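Local coordinates for dTDP-4-amino-4,6-dideoxyglucose formyltransferase (Mycobacterium tuberculosis CAS/NITR204, PDB 5VYQ), which probably transfers a formyl group from a reduced folate to the sugar amino group of dTDP-4-amino-4,6-dideoxyglucose, at residues E67-I72 / R87-L92; T23-T28 / D77-F82. All blocks are in the same frame, centred on the assembly; numbering follows the deposited sequence.

Interaction 1 of 2, residues E67-I72 / R87-L92. With FON (N-{[4-({[(6R)-2-amino-5-formyl-4-oxo-1,4,5,6,7,8-hexahydropteridin-6-yl]methyl}amino)phenyl]carbonyl}-L-glutamic acid), chain C.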
loop_
_atom_site.group_PDB
_atom_site.type_symbol
_atom_site.label_atom_id
_atom_site.label_comp_id
_atom_site.label_asym_id
_atom_site.label_seq_id
_atom_site.Cartn_x
_atom_site.Cartn_y
_atom_site.Cartn_z
ATOM N N GLU A 67 -26.678 28.830 -17.113
ATOM C CA GLU A 67 -27.941 29.552 -17.074
ATOM C C GLU A 67 -27.748 31.048 -16.813
ATOM O O GLU A 67 -28.594 31.844 -17.216
ATOM C CB GLU A 67 -28.865 28.991 -15.989
ATOM C CG GLU A 67 -29.203 27.517 -16.153
ATOM C CD GLU A 67 -30.149 26.994 -15.079
ATOM O OE1 GLU A 67 -30.851 25.990 -15.354
ATOM O OE2 GLU A 67 -30.204 27.562 -13.960
ATOM N N ARG A 68 -26.665 31.426 -16.136
ATOM C CA ARG A 68 -26.505 32.784 -15.647
ATOM C C ARG A 68 -25.494 33.628 -16.424
ATOM O O ARG A 68 -25.137 34.720 -15.958
ATOM C CB ARG A 68 -26.099 32.742 -14.170
ATOM C CG ARG A 68 -27.133 32.107 -13.258
ATOM C CD ARG A 68 -28.160 33.149 -12.826
ATOM N NE ARG A 68 -28.974 33.752 -13.868
ATOM C CZ ARG A 68 -30.093 33.227 -14.370
ATOM N NH1 ARG A 68 -30.531 32.043 -13.981
ATOM N NH2 ARG A 68 -30.782 33.894 -15.282
ATOM N N VAL A 69 -25.106 33.175 -17.613
ATOM C CA VAL A 69 -24.066 33.845 -18.418
ATOM C C VAL A 69 -24.325 35.335 -18.603
ATOM O O VAL A 69 -23.410 36.191 -18.440
ATOM C CB VAL A 69 -23.913 33.254 -19.845
ATOM C CG1 VAL A 69 -22.790 33.945 -20.602
ATOM C CG2 VAL A 69 -23.676 31.760 -19.822
ATOM N N ALA A 70 -25.558 35.684 -18.981
ATOM C CA ALA A 70 -25.807 37.067 -19.252
ATOM C C ALA A 70 -25.628 37.970 -18.040
ATOM O O ALA A 70 -25.091 39.079 -18.132
ATOM C CB ALA A 70 -27.184 37.257 -19.860
ATOM N N GLU A 71 -26.085 37.488 -16.900
ATOM C CA GLU A 71 -25.937 38.260 -15.670
ATOM C C GLU A 71 -24.483 38.331 -15.209
ATOM O O GLU A 71 -24.013 39.371 -14.783
ATOM C CB GLU A 71 -26.796 37.671 -14.554
ATOM C CG GLU A 71 -28.282 37.963 -14.771
ATOM C CD GLU A 71 -28.930 37.017 -15.764
ATOM O OE1 GLU A 71 -29.730 37.493 -16.588
ATOM O OE2 GLU A 71 -28.627 35.801 -15.773
ATOM N N ILE A 72 -23.782 37.218 -15.313
ATOM C CA ILE A 72 -22.345 37.238 -14.983
ATOM C C ILE A 72 -21.564 38.253 -15.821
ATOM O O ILE A 72 -20.796 39.062 -15.286
ATOM C CB ILE A 72 -21.739 35.820 -15.068
ATOM C CG1 ILE A 72 -22.343 34.878 -14.026
ATOM C CG2 ILE A 72 -20.247 35.869 -14.906
ATOM C CD1 ILE A 72 -22.136 33.413 -14.317
ATOM N N ARG A 87 -17.937 23.635 -17.205
ATOM C CA ARG A 87 -17.299 24.310 -18.328
ATOM C C ARG A 87 -17.962 25.671 -18.543
ATOM O O ARG A 87 -19.168 25.828 -18.380
ATOM C CB ARG A 87 -17.389 23.456 -19.606
ATOM C CG ARG A 87 -16.403 23.869 -20.680
ATOM C CD ARG A 87 -16.186 22.759 -21.685
ATOM N NE ARG A 87 -15.243 23.144 -22.722
ATOM C CZ ARG A 87 -14.608 22.237 -23.445
ATOM N NH1 ARG A 87 -13.759 22.590 -24.394
ATOM N NH2 ARG A 87 -14.822 20.954 -23.188
ATOM N N PHE A 88 -17.155 26.667 -18.890
ATOM C CA PHE A 88 -17.612 28.031 -19.156
ATOM C C PHE A 88 -17.971 28.031 -20.641
ATOM O O PHE A 88 -17.112 27.736 -21.485
ATOM C CB PHE A 88 -16.499 29.039 -18.899
ATOM C CG PHE A 88 -16.179 29.302 -17.433
ATOM C CD1 PHE A 88 -15.341 30.356 -17.126
ATOM C CD2 PHE A 88 -16.738 28.583 -16.362
ATOM C CE1 PHE A 88 -14.982 30.680 -15.817
ATOM C CE2 PHE A 88 -16.389 28.896 -15.062
ATOM C CZ PHE A 88 -15.530 29.944 -14.768
ATOM N N PRO A 89 -19.203 28.397 -20.964
ATOM C CA PRO A 89 -19.520 28.482 -22.389
ATOM C C PRO A 89 -18.903 29.656 -23.116
ATOM O O PRO A 89 -18.430 30.620 -22.487
ATOM C CB PRO A 89 -21.032 28.638 -22.394
ATOM C CG PRO A 89 -21.316 29.322 -21.104
ATOM C CD PRO A 89 -20.345 28.768 -20.109
ATOM N N ALA A 90 -18.966 29.569 -24.449
ATOM C CA ALA A 90 -18.405 30.614 -25.288
ATOM C C ALA A 90 -18.901 32.000 -24.874
ATOM O O ALA A 90 -18.109 32.928 -24.772
ATOM C CB ALA A 90 -18.718 30.339 -26.766
ATOM N N ALA A 91 -20.199 32.167 -24.616
ATOM C CA ALA A 91 -20.703 33.516 -24.345
ATOM C C ALA A 91 -20.084 34.127 -23.075
ATOM O O ALA A 91 -19.950 35.347 -22.957
ATOM C CB ALA A 91 -22.219 33.547 -24.253
ATOM N N LEU A 92 -19.707 33.282 -22.129
ATOM C CA LEU A 92 -19.122 33.753 -20.902
ATOM C C LEU A 92 -17.678 34.118 -21.175
ATOM O O LEU A 92 -17.288 35.245 -20.914
ATOM C CB LEU A 92 -19.193 32.697 -19.802
ATOM C CG LEU A 92 -18.518 33.071 -18.481
ATOM C CD1 LEU A 92 -19.124 34.343 -17.906
ATOM C CD2 LEU A 92 -18.666 31.940 -17.475
HETATM N N1 FON C . -14.142 26.298 -19.229
HETATM C C2 FON C . -13.410 26.371 -20.335
HETATM N NA2 FON C . -13.990 26.879 -21.460
HETATM N N3 FON C . -12.140 25.932 -20.327
HETATM C C4 FON C . -11.541 25.409 -19.230
HETATM O O4 FON C . -10.341 25.043 -19.253
HETATM C C4A FON C . -12.315 25.348 -17.979
HETATM N N5 FON C . -11.879 24.798 -16.761
HETATM C C6 FON C . -12.957 24.282 -15.902
HETATM C C7 FON C . -13.944 25.428 -15.663
HETATM N N8 FON C . -14.443 25.872 -16.941
HETATM C C8A FON C . -13.682 25.853 -18.051
HETATM C C9 FON C . -13.633 23.013 -16.467
HETATM N N10 FON C . -12.663 21.922 -16.477
HETATM C C11 FON C . -13.484 18.078 -17.839
HETATM C C12 FON C . -12.201 18.433 -17.424
HETATM C C13 FON C . -11.952 19.725 -16.972
HETATM C C14 FON C . -12.972 20.667 -16.910
HETATM C C15 FON C . -14.257 20.329 -17.320
HETATM C C16 FON C . -14.504 19.037 -17.786
HETATM C C FON C . -13.734 16.648 -18.335
HETATM O O FON C . -12.898 15.728 -18.201
HETATM N N FON C . -14.917 16.397 -18.904
HETATM C CA FON C . -15.345 15.069 -19.342
HETATM C CB FON C . -16.681 14.646 -18.710
HETATM C CG FON C . -16.541 14.642 -17.183
HETATM C CD FON C . -17.575 13.862 -16.396
HETATM O OE1 FON C . -18.184 12.928 -16.957
HETATM O OE2 FON C . -17.751 14.153 -15.183
HETATM C CT FON C . -15.425 15.052 -20.839
HETATM O O1 FON C . -15.420 13.914 -21.367
HETATM O O2 FON C . -15.474 16.137 -21.472
HETATM C CP1 FON C . -10.651 24.725 -16.463
HETATM O O3 FON C . -10.273 24.221 -15.411
#
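Val69 on helix 65-75 meets segment 87-92 through both of its methyl groups. In the conformer described here, one of two modelled, Val69 CG1 lies anti to the backbone N (chi1 -178°) and is directed at the first turn of helix 90-95, 3.5 Å from Leu92 N. The methyl of Ala91 closes on the same group, with its CB 3.7 Å from Val69 CG1. The other branch, Val69 CG2, reaches Pro89 CG tip to tip at 3.6 Å. Pro89 occupies the N-cap position of helix 90-95, so its ring marks where the loop turns into the helix. Deeper in, Ile72 follows three residues after Val69 and slants across Leu92, its CG2 3.5 Å from Leu92 CD1. This pair is the buried, tight part of the contact, with the Val69 methyls packed beside it. The second methyl of Leu92 meets Phe88: CD2 sits 3.6 Å above the plane of the ring, offset toward the rim. The Phe88 ring thus lies behind Leu92 without touching segment 67-72, and Val79 of the central sheet backs both Ile72 and Phe88.

The looser side is at Ala91, which is exposed. The salt bridge between Arg68 and Glu71, with NE of Arg68 2.8 Å from Glu71 OE2, stays within helix 65-75 and does not reach segment 87-92.

Just before the N-cap, folinic acid donates from its NA2 to Phe88 O over 3.2 Å with a nearly straight N-H...O angle of 175°. Segments 67-72 and 87-92 meet through apolar side chains, with no polar bond between them, whereas the pterin amino group is read by a main-chain carbonyl; the ring of the same residue is buried against Leu92 CD2 and the sheet side chains Val79 and Leu27.

Interaction 2 of 2, residues T23-T28 / D77-F82. With NA (sodium ion), chain H.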
loop_
_atom_site.group_PDB
_atom_site.type_symbol
_atom_site.label_atom_id
_atom_site.label_comp_id
_atom_site.label_asym_id
_atom_site.label_seq_id
_atom_site.Cartn_x
_atom_site.Cartn_y
_atom_site.Cartn_z
ATOM N N THR A 23 -14.727 44.164 -10.005
ATOM C CA THR A 23 -15.756 43.329 -9.403
ATOM C C THR A 23 -15.479 41.879 -9.840
ATOM O O THR A 23 -15.510 41.598 -11.027
ATOM C CB THR A 23 -17.123 43.793 -9.894
ATOM O OG1 THR A 23 -17.290 45.197 -9.594
ATOM C CG2 THR A 23 -18.230 42.993 -9.248
ATOM N N ILE A 24 -15.205 40.989 -8.889
ATOM C CA ILE A 24 -14.697 39.664 -9.210
ATOM C C ILE A 24 -15.700 38.594 -8.807
ATOM O O ILE A 24 -16.258 38.637 -7.693
ATOM C CB ILE A 24 -13.346 39.423 -8.522
ATOM C CG1 ILE A 24 -12.354 40.517 -8.939
ATOM C CG2 ILE A 24 -12.815 38.034 -8.817
ATOM C CD1 ILE A 24 -10.988 40.434 -8.303
ATOM N N LEU A 25 -15.870 37.617 -9.691
ATOM C CA LEU A 25 -16.576 36.397 -9.325
ATOM C C LEU A 25 -15.586 35.232 -9.299
ATOM O O LEU A 25 -14.848 35.046 -10.276
ATOM C CB LEU A 25 -17.612 36.128 -10.383
ATOM C CG LEU A 25 -18.352 34.783 -10.283
ATOM C CD1 LEU A 25 -19.149 34.736 -8.985
ATOM C CD2 LEU A 25 -19.267 34.607 -11.495
ATOM N N ILE A 26 -15.589 34.466 -8.225
ATOM C CA ILE A 26 -14.848 33.197 -8.144
ATOM C C ILE A 26 -15.844 32.052 -8.110
ATOM O O ILE A 26 -16.751 32.045 -7.275
ATOM C CB ILE A 26 -13.926 33.113 -6.943
ATOM C CG1 ILE A 26 -12.970 34.319 -6.973
ATOM C CG2 ILE A 26 -13.158 31.779 -6.984
ATOM C CD1 ILE A 26 -11.851 34.246 -5.959
ATOM N N LEU A 27 -15.659 31.111 -9.017
ATOM C CA LEU A 27 -16.397 29.854 -9.070
ATOM C C LEU A 27 -15.397 28.790 -8.634
ATOM O O LEU A 27 -14.298 28.650 -9.195
ATOM C CB LEU A 27 -16.945 29.597 -10.464
ATOM C CG LEU A 27 -18.140 30.555 -10.699
ATOM C CD1 LEU A 27 -18.199 30.921 -12.158
ATOM C CD2 LEU A 27 -19.346 29.788 -10.186
ATOM N N THR A 28 -15.780 27.984 -7.655
ATOM C CA THR A 28 -14.889 26.963 -7.103
ATOM C C THR A 28 -15.657 25.743 -6.591
ATOM O O THR A 28 -16.673 25.884 -5.916
ATOM C CB THR A 28 -14.056 27.583 -5.971
ATOM O OG1 THR A 28 -13.116 26.641 -5.450
ATOM C CG2 THR A 28 -14.912 28.152 -4.853
ATOM N N ASP A 77 -16.392 42.131 -13.740
ATOM C CA ASP A 77 -15.290 42.546 -14.574
ATOM C C ASP A 77 -14.315 41.409 -14.819
ATOM O O ASP A 77 -13.508 41.504 -15.736
ATOM C CB ASP A 77 -14.541 43.717 -13.950
ATOM C CG ASP A 77 -15.469 44.924 -13.710
ATOM O OD1 ASP A 77 -16.163 45.331 -14.670
ATOM O OD2 ASP A 77 -15.470 45.385 -12.553
ATOM N N LEU A 78 -14.311 40.407 -13.958
ATOM C CA LEU A 78 -13.326 39.306 -14.013
ATOM C C LEU A 78 -13.983 38.070 -13.388
ATOM O O LEU A 78 -14.622 38.157 -12.333
ATOM C CB LEU A 78 -12.105 39.700 -13.201
ATOM C CG LEU A 78 -11.047 38.623 -12.921
ATOM C CD1 LEU A 78 -10.451 38.122 -14.239
ATOM C CD2 LEU A 78 -9.938 39.097 -11.979
ATOM N N VAL A 79 -13.860 36.929 -14.035
ATOM C CA VAL A 79 -14.366 35.685 -13.472
ATOM C C VAL A 79 -13.159 34.750 -13.288
ATOM O O VAL A 79 -12.420 34.493 -14.226
ATOM C CB VAL A 79 -15.432 35.037 -14.389
ATOM C CG1 VAL A 79 -15.939 33.743 -13.806
ATOM C CG2 VAL A 79 -16.597 35.983 -14.574
ATOM N N LEU A 80 -13.020 34.219 -12.091
ATOM C CA LEU A 80 -11.979 33.224 -11.814
ATOM C C LEU A 80 -12.542 31.837 -11.586
ATOM O O LEU A 80 -13.486 31.643 -10.829
ATOM C CB LEU A 80 -11.239 33.653 -10.570
ATOM C CG LEU A 80 -10.651 35.049 -10.560
ATOM C CD1 LEU A 80 -9.897 35.342 -9.280
ATOM C CD2 LEU A 80 -9.758 35.295 -11.764
ATOM N N SER A 81 -11.946 30.867 -12.273
ATOM C CA SER A 81 -12.185 29.449 -12.000
ATOM C C SER A 81 -11.109 28.960 -11.035
ATOM O O SER A 81 -9.926 28.851 -11.402
ATOM C CB SER A 81 -12.170 28.641 -13.293
ATOM O OG SER A 81 -12.004 27.233 -13.062
ATOM N N PHE A 82 -11.527 28.703 -9.794
ATOM C CA PHE A 82 -10.701 28.081 -8.785
ATOM C C PHE A 82 -11.146 26.627 -8.729
ATOM O O PHE A 82 -11.840 26.212 -7.808
ATOM C CB PHE A 82 -10.833 28.829 -7.455
ATOM C CG PHE A 82 -9.936 30.031 -7.284
ATOM C CD1 PHE A 82 -9.503 30.777 -8.346
ATOM C CD2 PHE A 82 -9.541 30.421 -6.018
ATOM C CE1 PHE A 82 -8.706 31.898 -8.158
ATOM C CE2 PHE A 82 -8.722 31.530 -5.817
ATOM C CZ PHE A 82 -8.337 32.297 -6.892
HETATM NA NA NA H . -16.613 47.164 -11.108
HETATM O O HOH W 1 -17.104 48.408 -9.169
HETATM O O HOH W 2 -18.597 46.979 -11.737
HETATM O O HOH W 3 -15.861 49.026 -12.720
#
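Thr23 and Asp77 cross at the entrances of two neighbouring parallel strands, 24-28 and 78-82, in the Rossmann-like sheet of the formyltransferase domain. Both bind one sodium ion, Thr23 OG1 and Asp77 OD2 each 2.6 Å from the metal; three waters and Met21 O complete its shell. Asp77 OD2 does double duty, since Thr23 N donates to its anti side at 2.9 Å, a bond that fixes the carboxylate against the strand entrance. Asp46 OD2 holds the Thr23 hydroxyl from outside.

Beyond the metal the backbones take over. Thr23 O receives Asp77 N, and from there Leu25 and Leu27 alternate donor and acceptor with Leu78, Leu80 and Phe82; the shortest of these main-chain bonds joins Leu80 N to Leu25 O at 2.7 Å. The axes of these short strand segments come within 4.7 Å and diverge by 20°.

Side chains sort to two faces. On one, beneath helix 31-43, Ile26 lays CG2 over the Phe82 ring in a CH-pi contact, 4.1 Å from the ring centroid, while its CG1 rests on Leu80 CD1. On the other face Val79 CG1 touches both Leu25 CD2 and Leu27 CD1, and Ser81, which lines the folate pocket, hydrogen-bonds through OG to Asn100 OD1.

At the C-terminal end, Thr28 points OG1 anti to its own N (chi1 -177°), and this hydroxyl donates to Phe82 O, 2.7 Å from Thr28 OG1 and in the carbonyl plane.

Interactions 1 and 2, with centres about 12 Å apart, are successive layers of one alpha/beta unit: helix 65-75, strand 78-82 and helix 90-95 follow one another in the chain. Ile72 of interaction 1 docks on the sheet face of interaction 2, its CG2 3.7 Å from Val79 CG2 and 3.8 Å from Leu25 CD2. Phe88 reaches the same face further along, with CE1 3.8 Å from Val79 CG1 and CZ 3.9 Å from Leu27 CD1. The folate links them again, since Phe88 and Ser81 both line its pocket. The sodium ion held by Thr23 and Asp77 lies at the opposite end of the strands from Ser81.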